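Local coordinates for protein deseasin MCP-01 (Pseudoalteromonas sp., PDB 3VV3) that degrades collagen as a bacterial serine protease of the subtilisin family, at residues S131-K136 / I153-G158; D28-E33 / R318-Q323. One frame throughout, in Å; residues are numbered along the deposited sequence.

Contact 1 (S131-K136 / I153-G158); sequences SIVGCK and IDYMVG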
ATOM      1  N   SER A 131      19.349 -13.434 -10.774  1.00  5.35           N
ATOM      2  CA  SER A 131      19.420 -12.217 -11.575  1.00  6.08           C
ATOM      3  C   SER A 131      18.030 -11.616 -11.688  1.00  6.10           C
ATOM      4  O   SER A 131      17.098 -12.287 -12.115  1.00  8.06           O
ATOM      5  CB  SER A 131      19.982 -12.492 -12.978  1.00  7.14           C
ATOM      6  OG  SER A 131      21.348 -12.879 -12.915  1.00  9.69           O
ATOM      7  N   ILE A 132      17.897 -10.359 -11.296  1.00  4.50           N
ATOM      8  CA  ILE A 132      16.605  -9.698 -11.324  1.00  3.81           C
ATOM      9  C   ILE A 132      16.592  -8.609 -12.384  1.00  4.01           C
ATOM     10  O   ILE A 132      17.394  -7.677 -12.326  1.00  5.88           O
ATOM     11  CB  ILE A 132      16.296  -9.070  -9.962  1.00  6.19           C
ATOM     12  CG1 ILE A 132      16.153 -10.168  -8.909  1.00  7.09           C
ATOM     13  CG2 ILE A 132      15.021  -8.229 -10.039  1.00  7.40           C
ATOM     14  CD1 ILE A 132      16.081  -9.645  -7.486  1.00 11.04           C
ATOM     15  N   VAL A 133      15.683  -8.736 -13.347  1.00  5.79           N
ATOM     16  CA  VAL A 133      15.482  -7.698 -14.362  1.00  4.21           C
ATOM     17  C   VAL A 133      14.195  -6.934 -14.066  1.00  5.47           C
ATOM     18  O   VAL A 133      13.159  -7.529 -13.767  1.00  5.01           O
ATOM     19  CB  VAL A 133      15.440  -8.283 -15.806  1.00  6.68           C
ATOM     20  CG1 VAL A 133      14.517  -9.490 -15.893  1.00  6.59           C
ATOM     21  CG2 VAL A 133      15.034  -7.204 -16.818  1.00  5.59           C
ATOM     22  N   GLY A 134      14.265  -5.609 -14.127  1.00  5.37           N
ATOM     23  CA  GLY A 134      13.102  -4.807 -13.795  1.00  6.43           C
ATOM     24  C   GLY A 134      12.416  -4.227 -15.006  1.00  4.50           C
ATOM     25  O   GLY A 134      13.068  -3.865 -15.985  1.00  6.03           O
ATOM     26  N   CYS A 135      11.089  -4.165 -14.952  1.00  5.42           N
ATOM     27  CA  CYS A 135      10.343  -3.313 -15.867  1.00  5.13           C
ATOM     28  C   CYS A 135       9.430  -2.426 -15.031  1.00  6.70           C
ATOM     29  O   CYS A 135       8.553  -2.910 -14.307  1.00  5.83           O
ATOM     30  CB  CYS A 135       9.533  -4.115 -16.887  1.00  6.19           C
ATOM     31  SG  CYS A 135       8.696  -3.056 -18.109  1.00  7.79           S
ATOM     32  N   LYS A 136       9.685  -1.128 -15.119  1.00  5.26           N
ATOM     33  CA  LYS A 136       8.947  -0.121 -14.380  1.00  4.81           C
ATOM     34  C   LYS A 136       7.773   0.350 -15.223  1.00  6.08           C
ATOM     35  O   LYS A 136       7.974   0.993 -16.255  1.00  6.31           O
ATOM     36  CB  LYS A 136       9.890   1.049 -14.062  1.00  4.33           C
ATOM     37  CG  LYS A 136       9.221   2.278 -13.462  1.00  4.90           C
ATOM     38  CD  LYS A 136      10.271   3.332 -13.102  1.00  5.45           C
ATOM     39  CE  LYS A 136       9.616   4.545 -12.450  1.00  6.96           C
ATOM     40  NZ  LYS A 136       8.916   4.161 -11.172  1.00  5.18           N
ATOM     41  N   ILE A 153       5.384  -7.136 -20.013  1.00  4.14           N
ATOM     42  CA  ILE A 153       5.291  -8.569 -20.284  1.00  5.23           C
ATOM     43  C   ILE A 153       5.920  -8.912 -21.635  1.00  4.48           C
ATOM     44  O   ILE A 153       6.725  -9.834 -21.731  1.00  3.40           O
ATOM     45  CB  ILE A 153       3.835  -9.074 -20.195  1.00  4.57           C
ATOM     46  CG1 ILE A 153       3.290  -8.822 -18.785  1.00  3.85           C
ATOM     47  CG2 ILE A 153       3.760 -10.562 -20.561  1.00  5.57           C
ATOM     48  CD1 ILE A 153       1.778  -8.902 -18.673  1.00  4.93           C
ATOM     49  N   ASP A 154       5.579  -8.143 -22.664  1.00  5.17           N
ATOM     50  CA  ASP A 154       6.173  -8.344 -23.983  1.00  8.12           C
ATOM     51  C   ASP A 154       7.702  -8.239 -23.932  1.00  5.61           C
ATOM     52  O   ASP A 154       8.410  -9.008 -24.590  1.00  5.76           O
ATOM     53  CB  ASP A 154       5.625  -7.320 -24.984  1.00  8.46           C
ATOM     54  CG  ASP A 154       4.162  -7.562 -25.345  1.00 10.44           C
ATOM     55  OD1 ASP A 154       3.576  -8.585 -24.931  1.00  9.22           O
ATOM     56  OD2 ASP A 154       3.597  -6.705 -26.063  1.00 12.97           O
ATOM     57  N   TYR A 155       8.211  -7.276 -23.166  1.00  4.39           N
ATOM     58  CA  TYR A 155       9.663  -7.090 -23.049  1.00  4.80           C
ATOM     59  C   TYR A 155      10.320  -8.322 -22.446  1.00  4.99           C
ATOM     60  O   TYR A 155      11.332  -8.815 -22.952  1.00  5.46           O
ATOM     61  CB  TYR A 155       9.982  -5.864 -22.186  1.00  5.93           C
ATOM     62  CG  TYR A 155      11.442  -5.688 -21.809  1.00  4.02           C
ATOM     63  CD1 TYR A 155      12.356  -5.159 -22.718  1.00  6.00           C
ATOM     64  CD2 TYR A 155      11.898  -5.997 -20.527  1.00  7.46           C
ATOM     65  CE1 TYR A 155      13.694  -4.981 -22.377  1.00  7.31           C
ATOM     66  CE2 TYR A 155      13.242  -5.815 -20.176  1.00  6.20           C
ATOM     67  CZ  TYR A 155      14.127  -5.305 -21.108  1.00  6.22           C
ATOM     68  OH  TYR A 155      15.447  -5.111 -20.772  1.00  5.60           O
ATOM     69  N   MET A 156       9.735  -8.814 -21.361  1.00  4.77           N
ATOM     70  CA  MET A 156      10.261  -9.990 -20.676  1.00  5.09           C
ATOM     71  C   MET A 156      10.195 -11.224 -21.572  1.00  7.07           C
ATOM     72  O   MET A 156      11.129 -12.036 -21.600  1.00  6.20           O
ATOM     73  CB  MET A 156       9.478 -10.233 -19.371  1.00  5.21           C
ATOM     74  CG  MET A 156       9.578  -9.081 -18.364  1.00  7.23           C
ATOM     75  SD  MET A 156      11.206  -8.983 -17.581  1.00  7.70           S
ATOM     76  CE  MET A 156      10.945  -7.592 -16.477  1.00  8.11           C
ATOM     77  N   VAL A 157       9.085 -11.382 -22.287  1.00  4.12           N
ATOM     78  CA  VAL A 157       8.944 -12.513 -23.206  1.00  6.44           C
ATOM     79  C   VAL A 157       9.986 -12.407 -24.315  1.00  5.32           C
ATOM     80  O   VAL A 157      10.577 -13.409 -24.712  1.00  5.53           O
ATOM     81  CB  VAL A 157       7.537 -12.591 -23.800  1.00  4.99           C
ATOM     82  CG1 VAL A 157       7.472 -13.662 -24.892  1.00  4.21           C
ATOM     83  CG2 VAL A 157       6.518 -12.868 -22.682  1.00  4.78           C
ATOM     84  N   GLY A 158      10.227 -11.187 -24.785  1.00  5.33           N
ATOM     85  CA  GLY A 158      11.287 -10.938 -25.753  1.00  6.25           C
ATOM     86  C   GLY A 158      12.646 -11.425 -25.258  1.00  7.75           C
ATOM     87  O   GLY A 158      13.393 -12.078 -25.992  1.00  6.45           O
TER
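Met156 of helix 146-161 reaches Val133 and Cys135 of strand 131-136 with the end of its side chain. Its CG lies anti to its own carbonyl carbon (chi1 -61°). A bend at chi2 (-72°) then turns the chain toward the strand, and chi3 is extended. CB and CG bridge the gap without touching the strand. Met156 SD is the first atom to arrive, 3.8 Å from Val133 CG1. The Met156 and Val133 side chains thus meet tip to tip. The methyl CE goes furthest and settles against the strand backbone. Met156 CE lies 3.5 Å from Val133 O. Met156 CE is also 3.8 Å from Cys135 CB, beside the peptide link between Gly134 and Cys135.

Tyr155 lies next to Met156 on the same helix. Tyr155 CE2 comes to 4.1 Å from Val133 CG2, and the valine methyl sits at the ring edge, near the ring plane. CG1 of Val133 faces the sulfur and CG2 the tyrosine edge, with the Met156 methyl near both. The Tyr155 hydroxyl turns to Asp86, a calcium ligand, and its ring meets that of Tyr83 at about a right angle. Cys135 SG, anti to its backbone N, forms a disulfide with Cys152 of helix 146-161.

The short segments run nearly antiparallel, at 151°, with axes 9.4 Å apart. This fits a helix packed on the parallel sheet in a beta-alpha-beta crossover from strand 131-136 to strand 166-171. Strand 45-50 lies between these two strands, and helix 180-191 packs beside the helix.

No hydrogen bond crosses between the segments. The noncovalent contact is van der Waals packing of buried side chains, with the methionine methyl also against the strand backbone, while the disulfide joins the same strand and helix covalently.

Contact 2 (D28-E33 / R318-Q323); sequences DIDAPE and RLNVNQ. With CA (calcium ion), chain D; CA (calcium ion), chain E.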
ATOM      1  N   ASP A  28       6.493 -20.662   8.473  1.00  7.47           N
ATOM      2  CA  ASP A  28       7.495 -20.089   7.582  1.00  7.88           C
ATOM      3  C   ASP A  28       7.679 -21.019   6.393  1.00  7.97           C
ATOM      4  O   ASP A  28       7.044 -22.072   6.317  1.00  6.53           O
ATOM      5  CB  ASP A  28       8.828 -19.840   8.313  1.00  5.94           C
ATOM      6  CG  ASP A  28       9.450 -21.118   8.871  1.00  7.63           C
ATOM      7  OD1 ASP A  28       9.494 -22.128   8.136  1.00  6.16           O
ATOM      8  OD2 ASP A  28       9.902 -21.099  10.036  1.00  8.44           O
ATOM      9  N   ILE A  29       8.537 -20.630   5.457  1.00  6.77           N
ATOM     10  CA  ILE A  29       8.707 -21.407   4.235  1.00  7.67           C
ATOM     11  C   ILE A  29       9.893 -22.366   4.303  1.00  8.44           C
ATOM     12  O   ILE A  29      10.238 -23.001   3.308  1.00  7.81           O
ATOM     13  CB  ILE A  29       8.815 -20.488   2.973  1.00  4.22           C
ATOM     14  CG1 ILE A  29      10.153 -19.736   2.938  1.00  7.04           C
ATOM     15  CG2 ILE A  29       7.630 -19.531   2.928  1.00  6.39           C
ATOM     16  CD1 ILE A  29      10.393 -18.964   1.636  1.00  8.73           C
ATOM     17  N   ASP A  30      10.504 -22.479   5.483  1.00  6.64           N
ATOM     18  CA  ASP A  30      11.645 -23.378   5.678  1.00  6.97           C
ATOM     19  C   ASP A  30      12.807 -23.039   4.740  1.00  8.36           C
ATOM     20  O   ASP A  30      13.391 -23.936   4.120  1.00  9.80           O
ATOM     21  CB  ASP A  30      11.237 -24.853   5.482  1.00  7.48           C
ATOM     22  CG  ASP A  30      10.520 -25.446   6.700  1.00  7.94           C
ATOM     23  OD1 ASP A  30      10.642 -24.887   7.808  1.00  7.11           O
ATOM     24  OD2 ASP A  30       9.852 -26.486   6.550  1.00  5.93           O
ATOM     25  N   ALA A  31      13.153 -21.756   4.649  1.00  6.66           N
ATOM     26  CA  ALA A  31      14.222 -21.318   3.752  1.00  8.90           C
ATOM     27  C   ALA A  31      15.612 -21.843   4.145  1.00 11.06           C
ATOM     28  O   ALA A  31      16.365 -22.285   3.282  1.00  7.87           O
ATOM     29  CB  ALA A  31      14.236 -19.798   3.625  1.00  9.29           C
ATOM     30  N   PRO A  32      15.971 -21.778   5.443  1.00 11.89           N
ATOM     31  CA  PRO A  32      17.318 -22.260   5.792  1.00  8.99           C
ATOM     32  C   PRO A  32      17.506 -23.734   5.460  1.00  9.36           C
ATOM     33  O   PRO A  32      18.592 -24.147   5.047  1.00 12.81           O
ATOM     34  CB  PRO A  32      17.393 -22.033   7.307  1.00 11.50           C
ATOM     35  CG  PRO A  32      16.403 -20.903   7.561  1.00 11.68           C
ATOM     36  CD  PRO A  32      15.276 -21.188   6.606  1.00 11.43           C
ATOM     37  N   GLU A  33      16.459 -24.524   5.638  1.00 10.69           N
ATOM     38  CA  GLU A  33      16.517 -25.925   5.262  1.00 12.15           C
ATOM     39  C   GLU A  33      16.717 -26.039   3.750  1.00 12.39           C
ATOM     40  O   GLU A  33      17.574 -26.788   3.279  1.00 12.22           O
ATOM     41  CB  GLU A  33      15.249 -26.650   5.711  1.00 12.09           C
ATOM     42  CG  GLU A  33      15.120 -26.823   7.235  1.00 13.40           C
ATOM     43  CD  GLU A  33      14.633 -25.583   7.983  1.00 16.19           C
ATOM     44  OE1 GLU A  33      14.370 -24.532   7.346  1.00 10.22           O
ATOM     45  OE2 GLU A  33      14.514 -25.666   9.233  1.00 13.00           O
ATOM     46  N   ARG A 318       0.357 -23.475   2.205  1.00  6.93           N
ATOM     47  CA  ARG A 318       1.219 -22.323   2.373  1.00  6.40           C
ATOM     48  C   ARG A 318       2.611 -22.717   1.898  1.00  8.77           C
ATOM     49  O   ARG A 318       3.102 -23.789   2.238  1.00  7.75           O
ATOM     50  CB  ARG A 318       1.251 -21.896   3.847  1.00  6.71           C
ATOM     51  CG  ARG A 318       2.003 -20.591   4.107  1.00  7.03           C
ATOM     52  CD  ARG A 318       3.444 -20.825   4.548  1.00  7.70           C
ATOM     53  NE  ARG A 318       3.487 -21.529   5.831  1.00  7.42           N
ATOM     54  CZ  ARG A 318       4.054 -22.715   6.023  1.00 12.21           C
ATOM     55  NH1 ARG A 318       4.664 -23.341   5.018  1.00  7.42           N
ATOM     56  NH2 ARG A 318       4.024 -23.271   7.231  1.00 10.10           N
ATOM     57  N   LEU A 319       3.230 -21.843   1.103  1.00  7.32           N
ATOM     58  CA  LEU A 319       4.537 -22.106   0.490  1.00  7.29           C
ATOM     59  C   LEU A 319       5.551 -22.768   1.420  1.00  7.19           C
ATOM     60  O   LEU A 319       5.756 -22.331   2.552  1.00  5.89           O
ATOM     61  CB  LEU A 319       5.129 -20.800  -0.040  1.00  6.54           C
ATOM     62  CG  LEU A 319       6.509 -20.853  -0.700  1.00  5.66           C
ATOM     63  CD1 LEU A 319       6.473 -21.636  -2.005  1.00  6.16           C
ATOM     64  CD2 LEU A 319       7.014 -19.426  -0.920  1.00  5.77           C
ATOM     65  N   ASN A 320       6.203 -23.814   0.924  1.00  6.18           N
ATOM     66  CA  ASN A 320       7.340 -24.386   1.620  1.00  7.24           C
ATOM     67  C   ASN A 320       8.438 -24.683   0.615  1.00  5.29           C
ATOM     68  O   ASN A 320       8.341 -25.635  -0.156  1.00  6.33           O
ATOM     69  CB  ASN A 320       6.953 -25.660   2.373  1.00  8.06           C
ATOM     70  CG  ASN A 320       8.071 -26.145   3.272  1.00  8.21           C
ATOM     71  OD1 ASN A 320       9.209 -26.308   2.828  1.00  6.70           O
ATOM     72  ND2 ASN A 320       7.763 -26.336   4.553  1.00  9.06           N
ATOM     73  N   VAL A 321       9.471 -23.847   0.612  1.00  7.11           N
ATOM     74  CA  VAL A 321      10.463 -23.921  -0.451  1.00  6.73           C
ATOM     75  C   VAL A 321      11.422 -25.085  -0.231  1.00  9.41           C
ATOM     76  O   VAL A 321      11.967 -25.635  -1.193  1.00  8.83           O
ATOM     77  CB  VAL A 321      11.207 -22.585  -0.676  1.00  9.40           C
ATOM     78  CG1 VAL A 321      12.079 -22.216   0.528  1.00  8.48           C
ATOM     79  CG2 VAL A 321      12.039 -22.651  -1.981  1.00  7.46           C
ATOM     80  N   ASN A 322      11.598 -25.488   1.026  1.00  7.26           N
ATOM     81  CA  ASN A 322      12.394 -26.683   1.283  1.00  8.68           C
ATOM     82  C   ASN A 322      11.750 -27.889   0.616  1.00 10.33           C
ATOM     83  O   ASN A 322      12.405 -28.627  -0.129  1.00 11.29           O
ATOM     84  CB  ASN A 322      12.566 -26.931   2.785  1.00  8.27           C
ATOM     85  CG  ASN A 322      13.452 -28.139   3.069  1.00 12.52           C
ATOM     86  OD1 ASN A 322      14.555 -28.252   2.530  1.00 11.35           O
ATOM     87  ND2 ASN A 322      12.960 -29.055   3.896  1.00 11.31           N
ATOM     88  N   GLN A 323      10.464 -28.099   0.881  1.00  7.63           N
ATOM     89  CA  GLN A 323       9.771 -29.238   0.286  1.00 10.30           C
ATOM     90  C   GLN A 323       9.708 -29.123  -1.238  1.00 11.73           C
ATOM     91  O   GLN A 323       9.729 -30.126  -1.945  1.00 12.28           O
ATOM     92  CB  GLN A 323       8.367 -29.413   0.868  1.00 10.00           C
ATOM     93  CG  GLN A 323       7.748 -30.777   0.545  1.00 11.11           C
ATOM     94  CD  GLN A 323       8.497 -31.933   1.211  1.00 15.57           C
ATOM     95  OE1 GLN A 323       8.773 -31.897   2.410  1.00 16.42           O
ATOM     96  NE2 GLN A 323       8.829 -32.960   0.431  1.00 14.69           N
TER
HETATM   97 CA    CA D 402      10.837 -23.494   9.926  1.00 30.00          CA
HETATM   98 CA    CA E 403       8.894 -26.569   8.809  1.00 30.00          CA
HETATM   99  O   HOH W   1      10.491 -28.749   5.214  1.00 15.71           O
HETATM  100  O   HOH W   2      12.378 -25.088  10.620  1.00  5.64           O
HETATM  101  O   HOH W   3      12.942 -22.556   8.772  1.00  8.07           O
HETATM  102  O   HOH W   4      11.173 -22.654  12.059  1.00  8.59           O
HETATM  103  O   HOH W   5      10.746 -27.385   9.789  1.00 12.47           O
HETATM  104  O   HOH W   6       8.672 -29.039   8.964  1.00 20.40           O
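The N-terminal calcium loop meets the start of helix 321-327 through Asp30 and Asn320. Asp30 OD1 bridges the two calcium ions, Asp28 chelates one of them with both oxygens, and Asp26 also binds both. Asp28 OD1 accepts from Asp30 N in an Asx turn, and OD2 accepts from Asn17 N. Asn320 CG, anti to the backbone N (chi1 -171°), brings the amide to Asp30. Asn320 ND2 donates to Asp30 OD2 at 2.9 Å, from above the carboxylate plane, amide and carboxylate planes 73° apart. Asn320 OD1 caps the helix by accepting from Gln323 N (2.9 Å). A leucine here would probably leave Gln323 N without its cap and the metal-bound Asp30 carboxylate without this donor. Val321 N bonds to Ile29 O at 2.9 Å. Water 1 links Asp30 OD2 to Asn322 ND2. Ile29 packs its CD1 on Val321 CG1 (3.8 Å) and its CG2 on Leu319 CD2 (3.9 Å). Asp28 O lies over one face of the Arg318 guanidinium, whose NH1 donates to Leu319 O at 2.9 Å. Arg318 forms salt bridges with Asp304 and Asp232. Leu319 and Val321 rest on helix 269-284; Ile29 and Leu319 touch strand 247-250.

Overall arrangement
From the N terminus, segment 28-33 comes first. It finds its partner 318-323 only after 284 intervening residues, so contact 2 joins the two terminal regions of the catalytic domain. Contact 1 falls wholly within that span. It closes a short loop of 16 residues between 131-136 and 153-158. The two contacts therefore nest and do not cross. Contact 1 fixes a helix to a strand next to edge strand 89-91 of the parallel sheet. Contact 2 lies by the other edge strand, 247-250. Their centres are about 26 Å apart, on opposite sides of the chain's centre, and their nearest atoms are about 14 Å apart.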